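PDB 5VUG: uncharacterized protein Rv2277c from Mycobacterium tuberculosis, which probably hydrolyses phosphoric diesters through a glycerophosphodiester phosphodiesterase domain folded as a TIM barrel. Local coordinates for residues A[78-81]-A[82-85]; A[107-110]-A[111-115]; A[140-144]-A[145-149]. All coordinates share one frame; numbering follows the deposited sequence.

The three contacts are local turns and helix ends that follow one another along the chain of a TIM-barrel domain. Contacts 1 and 2 have centres about 14 Å apart and meet where the amide of Gln-81 packs on Gln-111, with NE2 of Gln-81 3.0 Å from OE1 of Gln-111. Contacts 2 and 3, centres about 12 Å apart, are joined more firmly: Glu-110 OE1 and Arg-144 NH1 form a 2.8 Å salt bridge, and Ile-113 packs on Val-141 and Ala-147. Contacts 1 and 3 do not touch. None reaches the bound calcium ion, which lies about 13 Å from the Ile-113 side chain and about 12 Å from that of Ala-147.

Contact 1: A[78-81]-A[82-85]; sequences QQLQ and QLNA
Leu-80 and Leu-83 mark the two ends of a type I beta turn, which carries the chain out of the short helix 77-80 into the following loop of the TIM-barrel domain. One backbone bond closes the turn, Leu-83 N to Leu-80 O at 3.0 Å; the bond from Gln-82 N to Gln-79 O, at 3.2 Å, belongs to the i to i+3 step just before it.

A water supplies the polar bridge one residue further back: it donates to Gln-78 O at 2.7 Å and to Gln-82 OE1 at 3.0 Å. Chi1 of Gln-82 (-67°) brings its CG to 3.5 Å from Gln-78 O; the bend at chi2 then swings the amide aside, with OE1 toward the water. Glutamine suits this exposed place, being long enough to reach the water and polar enough to sit at the surface. Gln-79 turns its OE1 to Thr-76 N instead.

Apolar contact is slight. Leu-80 is buried against Ser-49 and Leu-62, where an apolar side chain is suited, whereas Leu-83 is partly exposed and lies alongside the turn, its CB over Leu-80 O. The two leucines meet through methyls, Leu-80 CD2 being 4.3 Å from Leu-83 CD1.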
loop_
_atom_site.group_PDB
_atom_site.type_symbol
_atom_site.label_atom_id
_atom_site.label_comp_id
_atom_site.label_asym_id
_atom_site.label_seq_id
_atom_site.Cartn_x
_atom_site.Cartn_y
_atom_site.Cartn_z
ATOM N N GLN A 78 -14.640 31.471 28.049
ATOM C CA GLN A 78 -14.921 32.898 27.937
ATOM C C GLN A 78 -13.888 33.588 27.055
ATOM O O GLN A 78 -14.236 34.426 26.215
ATOM C CB GLN A 78 -14.984 33.537 29.325
ATOM C CG GLN A 78 -15.351 35.015 29.303
ATOM C CD GLN A 78 -15.584 35.585 30.693
ATOM O OE1 GLN A 78 -15.791 34.846 31.656
ATOM N NE2 GLN A 78 -15.552 36.910 30.801
ATOM N N GLN A 79 -12.615 33.209 27.198
ATOM C CA GLN A 79 -11.566 33.764 26.345
ATOM C C GLN A 79 -11.713 33.315 24.896
ATOM O O GLN A 79 -11.520 34.119 23.975
ATOM C CB GLN A 79 -10.197 33.370 26.893
ATOM C CG GLN A 79 -9.905 34.016 28.236
ATOM C CD GLN A 79 -8.696 33.438 28.928
ATOM O OE1 GLN A 79 -8.307 32.297 28.689
ATOM N NE2 GLN A 79 -8.088 34.232 29.797
ATOM N N LEU A 80 -12.037 32.036 24.673
ATOM C CA LEU A 80 -12.162 31.519 23.314
ATOM C C LEU A 80 -13.300 32.194 22.570
ATOM O O LEU A 80 -13.180 32.488 21.375
ATOM C CB LEU A 80 -12.388 30.006 23.349
ATOM C CG LEU A 80 -11.181 29.197 23.820
ATOM C CD1 LEU A 80 -11.601 27.817 24.303
ATOM C CD2 LEU A 80 -10.178 29.091 22.700
ATOM N N GLN A 81 -14.421 32.434 23.253
ATOM C CA GLN A 81 -15.578 33.025 22.590
ATOM C C GLN A 81 -15.374 34.493 22.243
ATOM O O GLN A 81 -16.193 35.063 21.509
ATOM C CB GLN A 81 -16.841 32.818 23.430
ATOM C CG GLN A 81 -17.308 31.373 23.479
ATOM C CD GLN A 81 -18.611 31.212 24.240
ATOM O OE1 GLN A 81 -18.637 31.282 25.470
ATOM N NE2 GLN A 81 -19.700 31.008 23.511
ATOM N N GLN A 82 -14.307 35.114 22.738
ATOM C CA GLN A 82 -13.938 36.451 22.303
ATOM C C GLN A 82 -13.086 36.456 21.038
ATOM O O GLN A 82 -12.921 37.521 20.430
ATOM C CB GLN A 82 -13.211 37.192 23.430
ATOM C CG GLN A 82 -14.097 37.503 24.620
ATOM C CD GLN A 82 -15.247 38.419 24.255
ATOM O OE1 GLN A 82 -16.416 38.041 24.359
ATOM N NE2 GLN A 82 -14.921 39.628 23.818
ATOM N N LEU A 83 -12.559 35.304 20.616
ATOM C CA LEU A 83 -11.714 35.248 19.430
ATOM C C LEU A 83 -12.561 35.189 18.169
ATOM O O LEU A 83 -13.627 34.565 18.143
ATOM C CB LEU A 83 -10.778 34.037 19.481
ATOM C CG LEU A 83 -9.828 33.990 20.678
ATOM C CD1 LEU A 83 -9.004 32.689 20.660
ATOM C CD2 LEU A 83 -8.923 35.220 20.699
ATOM N N ASN A 84 -12.073 35.838 17.117
ATOM C CA ASN A 84 -12.758 35.887 15.830
ATOM C C ASN A 84 -12.194 34.768 14.960
ATOM O O ASN A 84 -11.078 34.875 14.446
ATOM C CB ASN A 84 -12.529 37.256 15.199
ATOM C CG ASN A 84 -13.199 37.401 13.850
ATOM O OD1 ASN A 84 -13.835 36.473 13.352
ATOM N ND2 ASN A 84 -13.074 38.582 13.259
ATOM N N ALA A 85 -12.971 33.686 14.791
ATOM C CA ALA A 85 -12.586 32.537 13.970
ATOM C C ALA A 85 -12.767 32.781 12.471
ATOM O O ALA A 85 -12.596 31.850 11.672
ATOM C CB ALA A 85 -13.368 31.289 14.403
HETATM O O HOH W 1 -16.728 35.514 25.932
#

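Contact 2: A[107-110]-A[111-115]; sequences PTLE and QAIGA
Thr-108 and Gln-111 form a capping box at the start of helix 109-114, with each residue bonding the other's backbone N-H. Thr-108, the N-cap, accepts from Gln-111 N through OG1 at 2.9 Å. Its chi1 of 62° sets OG1 between its own backbone N and carbonyl carbon, facing the first turn. In return Gln-111 OE1 takes the N-H of Thr-108 at 2.9 Å, nearly straight (165°) and on a lone pair in the amide plane. The Gln-111 chain is extended beyond CG, which lets it reach back past OG1, and the two side chains cross at about a right angle. The short threonine side chain keeps OG1 close to the N-H groups of the first turn, while Gln-111, three residues on, needs its length to bring OE1 back to Thr-108 N.

Behind the box, the helix begins with Ala-112 N to Thr-108 O, then Ile-113 N to Leu-109 O at 2.8 Å and Gly-114 N to Glu-110 O.

Further out, Leu-109 and Ala-112 rest on strand 54-56, and the small Ala-112 also lies against Ile-31 of helix 28-36. Backbone bonds from Pro-107 to Leu-56 and from Leu-109 to Pro-54 hold the helix start beside that strand. Glu-110 extends toward helix 134-145 and its salt bridge with Arg-144. Along the helix itself, one turn apart, Leu-109 CG lies 3.8 Å from Ile-113 CD1.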
loop_
_atom_site.group_PDB
_atom_site.type_symbol
_atom_site.label_atom_id
_atom_site.label_comp_id
_atom_site.label_asym_id
_atom_site.label_seq_id
_atom_site.Cartn_x
_atom_site.Cartn_y
_atom_site.Cartn_z
ATOM N N PRO A 107 -17.596 29.072 18.494
ATOM C CA PRO A 107 -18.798 28.675 19.238
ATOM C C PRO A 107 -18.556 27.476 20.144
ATOM O O PRO A 107 -17.651 26.672 19.900
ATOM C CB PRO A 107 -19.760 28.283 18.115
ATOM C CG PRO A 107 -18.811 27.624 17.078
ATOM C CD PRO A 107 -17.492 28.375 17.192
ATOM N N THR A 108 -19.379 27.320 21.175
ATOM C CA THR A 108 -19.336 26.075 21.921
ATOM C C THR A 108 -20.028 24.981 21.113
ATOM O O THR A 108 -20.842 25.252 20.220
ATOM C CB THR A 108 -20.057 26.208 23.267
ATOM O OG1 THR A 108 -21.450 26.509 23.054
ATOM C CG2 THR A 108 -19.410 27.280 24.141
ATOM N N LEU A 109 -19.690 23.725 21.432
ATOM C CA LEU A 109 -20.414 22.606 20.835
ATOM C C LEU A 109 -21.902 22.719 21.131
ATOM O O LEU A 109 -22.742 22.447 20.263
ATOM C CB LEU A 109 -19.856 21.281 21.351
ATOM C CG LEU A 109 -20.626 20.022 20.922
ATOM C CD1 LEU A 109 -20.599 19.827 19.409
ATOM C CD2 LEU A 109 -20.041 18.810 21.633
ATOM N N GLU A 110 -22.242 23.145 22.350
ATOM C CA GLU A 110 -23.644 23.284 22.737
ATOM C C GLU A 110 -24.362 24.307 21.857
ATOM O O GLU A 110 -25.491 24.065 21.402
ATOM C CB GLU A 110 -23.721 23.645 24.226
ATOM C CG GLU A 110 -25.118 23.688 24.805
ATOM C CD GLU A 110 -25.165 23.342 26.297
ATOM O OE1 GLU A 110 -26.276 23.350 26.858
ATOM O OE2 GLU A 110 -24.110 23.046 26.906
ATOM N N GLN A 111 -23.716 25.449 21.586
ATOM C CA GLN A 111 -24.298 26.430 20.671
ATOM C C GLN A 111 -24.466 25.847 19.276
ATOM O O GLN A 111 -25.475 26.097 18.608
ATOM C CB GLN A 111 -23.409 27.674 20.582
ATOM C CG GLN A 111 -23.529 28.651 21.738
ATOM C CD GLN A 111 -22.468 29.739 21.702
ATOM O OE1 GLN A 111 -21.296 29.480 21.420
ATOM N NE2 GLN A 111 -22.877 30.970 21.990
ATOM N N ALA A 112 -23.456 25.113 18.802
ATOM C CA ALA A 112 -23.522 24.500 17.479
ATOM C C ALA A 112 -24.682 23.522 17.376
ATOM O O ALA A 112 -25.410 23.512 16.374
ATOM C CB ALA A 112 -22.208 23.778 17.195
ATOM N N ILE A 113 -24.864 22.681 18.400
ATOM C CA ILE A 113 -25.987 21.746 18.420
ATOM C C ILE A 113 -27.304 22.502 18.300
ATOM O O ILE A 113 -28.185 22.129 17.518
ATOM C CB ILE A 113 -25.935 20.878 19.692
ATOM C CG1 ILE A 113 -24.733 19.941 19.631
ATOM C CG2 ILE A 113 -27.235 20.094 19.888
ATOM C CD1 ILE A 113 -24.383 19.306 20.937
ATOM N N GLY A 114 -27.444 23.590 19.064
ATOM C CA GLY A 114 -28.657 24.390 19.022
ATOM C C GLY A 114 -28.903 25.082 17.696
ATOM O O GLY A 114 -30.054 25.433 17.396
ATOM N N ALA A 115 -27.852 25.294 16.900
ATOM C CA ALA A 115 -27.976 25.924 15.592
ATOM C C ALA A 115 -28.327 24.927 14.501
ATOM O O ALA A 115 -28.369 25.305 13.327
ATOM C CB ALA A 115 -26.676 26.644 15.215
#

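Contact 3: A[140-144]-A[145-149]; sequences QVLTR and TGAAG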
loop_
_atom_site.group_PDB
_atom_site.type_symbol
_atom_site.label_atom_id
_atom_site.label_comp_id
_atom_site.label_asym_id
_atom_site.label_seq_id
_atom_site.Cartn_x
_atom_site.Cartn_y
_atom_site.Cartn_z
ATOM N N GLN A 140 -20.742 14.546 28.071
ATOM C CA GLN A 140 -21.625 15.256 28.991
ATOM C C GLN A 140 -22.525 16.244 28.260
ATOM O O GLN A 140 -23.722 16.332 28.568
ATOM C CB GLN A 140 -20.806 15.937 30.081
ATOM C CG GLN A 140 -20.206 14.944 31.063
ATOM C CD GLN A 140 -19.266 15.605 32.043
ATOM O OE1 GLN A 140 -19.654 16.525 32.771
ATOM N NE2 GLN A 140 -18.015 15.153 32.057
ATOM N N VAL A 141 -21.978 16.989 27.292
ATOM C CA VAL A 141 -22.812 17.888 26.491
ATOM C C VAL A 141 -23.862 17.098 25.722
ATOM O O VAL A 141 -25.040 17.465 25.691
ATOM C CB VAL A 141 -21.960 18.744 25.537
ATOM C CG1 VAL A 141 -22.873 19.481 24.542
ATOM C CG2 VAL A 141 -21.116 19.743 26.306
ATOM N N LEU A 142 -23.447 16.015 25.065
ATOM C CA LEU A 142 -24.402 15.245 24.272
ATOM C C LEU A 142 -25.509 14.669 25.142
ATOM O O LEU A 142 -26.669 14.611 24.717
ATOM C CB LEU A 142 -23.686 14.140 23.505
ATOM C CG LEU A 142 -22.776 14.663 22.395
ATOM C CD1 LEU A 142 -22.036 13.506 21.748
ATOM C CD2 LEU A 142 -23.567 15.465 21.351
ATOM N N THR A 143 -25.166 14.237 26.366
ATOM C CA THR A 143 -26.162 13.698 27.289
ATOM C C THR A 143 -27.144 14.775 27.725
ATOM O O THR A 143 -28.366 14.576 27.680
ATOM C CB THR A 143 -25.467 13.118 28.528
ATOM O OG1 THR A 143 -24.710 11.958 28.170
ATOM C CG2 THR A 143 -26.497 12.735 29.584
ATOM N N ARG A 144 -26.622 15.920 28.169
ATOM C CA ARG A 144 -27.472 16.963 28.730
ATOM C C ARG A 144 -28.344 17.620 27.669
ATOM O O ARG A 144 -29.492 17.989 27.957
ATOM C CB ARG A 144 -26.616 17.993 29.459
ATOM C CG ARG A 144 -27.425 19.006 30.240
ATOM C CD ARG A 144 -26.532 19.831 31.141
ATOM N NE ARG A 144 -25.248 20.102 30.503
ATOM C CZ ARG A 144 -25.074 20.999 29.540
ATOM N NH1 ARG A 144 -26.109 21.708 29.105
ATOM N NH2 ARG A 144 -23.870 21.181 29.010
ATOM N N THR A 145 -27.834 17.765 26.441
ATOM C CA THR A 145 -28.638 18.344 25.373
ATOM C C THR A 145 -29.587 17.342 24.730
ATOM O O THR A 145 -30.495 17.760 24.005
ATOM C CB THR A 145 -27.755 18.936 24.270
ATOM O OG1 THR A 145 -26.971 17.899 23.661
ATOM C CG2 THR A 145 -26.848 20.019 24.823
ATOM N N GLY A 146 -29.390 16.044 24.954
ATOM C CA GLY A 146 -30.188 15.038 24.281
ATOM C C GLY A 146 -29.807 14.808 22.838
ATOM O O GLY A 146 -30.572 14.186 22.095
ATOM N N ALA A 147 -28.637 15.277 22.418
ATOM C CA ALA A 147 -28.207 15.136 21.037
ATOM C C ALA A 147 -27.390 13.875 20.794
ATOM O O ALA A 147 -26.952 13.651 19.664
ATOM C CB ALA A 147 -27.417 16.371 20.588
ATOM N N ALA A 148 -27.170 13.045 21.821
ATOM C CA ALA A 148 -26.367 11.845 21.607
ATOM C C ALA A 148 -26.980 10.943 20.542
ATOM O O ALA A 148 -26.250 10.275 19.805
ATOM C CB ALA A 148 -26.156 11.084 22.920
ATOM N N GLY A 149 -28.309 10.925 20.434
ATOM C CA GLY A 149 -28.978 10.054 19.488
ATOM C C GLY A 149 -28.823 10.454 18.040
ATOM O O GLY A 149 -29.112 9.634 17.161
#
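Thr-145 bonds twice to Val-141 O at the C-terminal end of helix 134-145, with its backbone N at 2.9 Å and its hydroxyl OG1 at 2.8 Å. The N-H lies close to the direction of the carbonyl bond, whereas the hydroxyl comes in tilted 33° from the carbonyl plane. A chi1 of 63° turns OG1 back along the helix toward this oxygen, while CG2 lies close by the same carbonyl and reaches Val-141 CG1 at 4.0 Å; threonine supplies both branches. OG1 also accepts a weak bond from Ala-147 N, so it both gives and receives.

Beyond it the bonds follow the pattern of a Schellman motif with Gly-146 at C'. Gly-146 N donates to Thr-143 O at 3.3 Å, and Leu-142 O accepts two weak, bent bonds, from Ala-147 N (the 6-to-1 bond) at 3.1 Å and from Ala-148 N at 3.3 Å. The phi of Gly-146, 76°, is readily adopted without a side chain. The chain then doubles back, placing the small Ala-147 and Ala-148 against CD2 and CB of Leu-142, each 4.0 Å away through their CB atoms.

Thr-143 OG1 is satisfied within the helix by Ala-139 O, and the Arg-144 guanidinium by its salt bridge with Glu-110. Ala-147 O accepts from Ser-151 OG, tying the turn to strand 151-154, and Val-141, Leu-142 and Ala-147 all pack on Ile-113 of helix 109-114.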